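PDB 3QO6: protease Do-like 1, chloroplastic from Arabidopsis thaliana, which acts as a serine endopeptidase of the peptidase S1C family in the chloroplast, needed at high temperature and possibly degrading damaged proteins. Local coordinates for residues Asp15-Ala18 with Thr19-Phe23. Sequence-based numbering, arbitrary orientation.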
loop_
_atom_site.group_PDB
_atom_site.type_symbol
_atom_site.label_atom_id
_atom_site.label_comp_id
_atom_site.label_asym_id
_atom_site.label_seq_id
_atom_site.Cartn_x
_atom_site.Cartn_y
_atom_site.Cartn_z
ATOM N N ASP B 15 -42.162 -24.031 0.349
ATOM C CA ASP B 15 -41.135 -23.254 -0.302
ATOM C C ASP B 15 -39.759 -23.884 -0.425
ATOM O O ASP B 15 -39.248 -24.026 -1.534
ATOM C CB ASP B 15 -41.004 -21.922 0.402
ATOM C CG ASP B 15 -40.973 -20.776 -0.558
ATOM O OD1 ASP B 15 -42.029 -20.510 -1.184
ATOM O OD2 ASP B 15 -39.892 -20.153 -0.689
ATOM N N GLU B 16 -39.148 -24.252 0.697
ATOM C CA GLU B 16 -37.820 -24.836 0.630
ATOM C C GLU B 16 -37.833 -26.113 -0.190
ATOM O O GLU B 16 -36.887 -26.403 -0.929
ATOM C CB GLU B 16 -37.246 -25.089 2.032
ATOM C CG GLU B 16 -38.080 -25.990 2.929
ATOM C CD GLU B 16 -37.452 -26.180 4.308
ATOM O OE1 GLU B 16 -38.189 -26.541 5.269
ATOM O OE2 GLU B 16 -36.222 -25.976 4.434
ATOM N N LEU B 17 -38.919 -26.867 -0.089
ATOM C CA LEU B 17 -39.036 -28.100 -0.849
ATOM C C LEU B 17 -38.957 -27.761 -2.344
ATOM O O LEU B 17 -38.231 -28.403 -3.102
ATOM C CB LEU B 17 -40.348 -28.796 -0.512
ATOM C CG LEU B 17 -40.557 -30.190 -1.139
ATOM C CD1 LEU B 17 -39.242 -31.000 -1.206
ATOM C CD2 LEU B 17 -41.608 -30.928 -0.319
ATOM N N ALA B 18 -39.686 -26.732 -2.757
ATOM C CA ALA B 18 -39.645 -26.315 -4.133
ATOM C C ALA B 18 -38.209 -26.012 -4.566
ATOM O O ALA B 18 -37.814 -26.366 -5.697
ATOM C CB ALA B 18 -40.530 -25.074 -4.359
ATOM N N THR B 19 -37.410 -25.365 -3.711
ATOM C CA THR B 19 -36.069 -25.070 -4.186
ATOM C C THR B 19 -35.198 -26.325 -4.086
ATOM O O THR B 19 -34.352 -26.551 -4.955
ATOM C CB THR B 19 -35.400 -23.793 -3.509
ATOM O OG1 THR B 19 -34.414 -24.206 -2.582
ATOM C CG2 THR B 19 -36.404 -22.912 -2.818
ATOM N N VAL B 20 -35.409 -27.163 -3.070
ATOM C CA VAL B 20 -34.632 -28.403 -2.983
ATOM C C VAL B 20 -34.776 -29.178 -4.308
ATOM O O VAL B 20 -33.791 -29.661 -4.904
ATOM C CB VAL B 20 -35.145 -29.336 -1.874
ATOM C CG1 VAL B 20 -34.521 -30.761 -2.043
ATOM C CG2 VAL B 20 -34.807 -28.745 -0.535
ATOM N N ARG B 21 -36.026 -29.281 -4.747
ATOM C CA ARG B 21 -36.358 -29.965 -5.974
ATOM C C ARG B 21 -35.730 -29.294 -7.189
ATOM O O ARG B 21 -35.009 -29.940 -7.973
ATOM C CB ARG B 21 -37.882 -30.031 -6.140
ATOM C CG ARG B 21 -38.539 -31.177 -5.344
ATOM C CD ARG B 21 -40.078 -31.140 -5.355
ATOM N NE ARG B 21 -40.610 -32.202 -4.499
ATOM C CZ ARG B 21 -41.891 -32.354 -4.167
ATOM N NH1 ARG B 21 -42.818 -31.507 -4.614
ATOM N NH2 ARG B 21 -42.240 -33.365 -3.377
ATOM N N LEU B 22 -36.003 -28.002 -7.343
ATOM C CA LEU B 22 -35.469 -27.258 -8.462
ATOM C C LEU B 22 -33.982 -27.513 -8.593
ATOM O O LEU B 22 -33.470 -27.706 -9.689
ATOM C CB LEU B 22 -35.734 -25.785 -8.259
ATOM C CG LEU B 22 -35.267 -24.847 -9.356
ATOM C CD1 LEU B 22 -36.084 -23.557 -9.261
ATOM C CD2 LEU B 22 -33.751 -24.585 -9.217
ATOM N N PHE B 23 -33.283 -27.543 -7.469
ATOM C CA PHE B 23 -31.846 -27.792 -7.519
ATOM C C PHE B 23 -31.499 -29.190 -8.003
ATOM O O PHE B 23 -30.644 -29.336 -8.865
ATOM C CB PHE B 23 -31.172 -27.581 -6.156
ATOM C CG PHE B 23 -29.688 -27.799 -6.191
ATOM C CD1 PHE B 23 -28.850 -26.858 -6.780
ATOM C CD2 PHE B 23 -29.133 -28.970 -5.685
ATOM C CE1 PHE B 23 -27.472 -27.087 -6.869
ATOM C CE2 PHE B 23 -27.766 -29.205 -5.769
ATOM C CZ PHE B 23 -26.934 -28.265 -6.366
#
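Leu17 lies against the guanidinium of Arg21, one turn further along the helix that spans residues 14-26. Its CG sits 3.9 Å above the plane of that flat group, over its centre, and both methyls lie on the same face: CD1 comes within 3.8 Å of Arg21 NE and CD2 within 4.0 Å of Arg21 NH2. The arginine is bent back for this by its first torsion, which sets CG anti to the carbonyl carbon (chi1 -82°); from there the chain runs extended to NE, back toward the start of the helix and over the leucine. The isobutyl group thus covers one face of the guanidinium. With an alanine here CG and both methyls go, and the guanidinium would probably lose its cover on this face and be freer to turn.

Below these side chains, successive i to i+4 bonds define the alpha helix. Arg21 N donates to Leu17 O at 2.9 Å, and Val20 N to Glu16 O. Thr19 N meets Asp15 O at 3.1 Å, and the side chain of Thr19 follows its backbone onto the preceding turn: the methyl CG2 lies 3.3 Å from that same Asp15 O, and OG1 3.7 Å from Glu16 O. Ala18 joins through its carbonyl, whose O accepts from Leu22 N at 2.9 Å.

Ala18 and Arg21 lie on the exposed side of the helix, while Glu16, Thr19, Val20 and Leu22 are buried. Thr19 and Leu22 pack on Phe132 of strand 130-135, and Asp15 forms a salt bridge with Lys130 of that strand. Glu16 hydrogen-bonds through OE1 to Ser187 OG and through OE2 to Lys130 N of a neighbouring subunit, and Thr19 and Val20 pack on Gly128 of that subunit, so this N-terminal helix is wedged between strand 130-135 of its own protease domain and the next protomer.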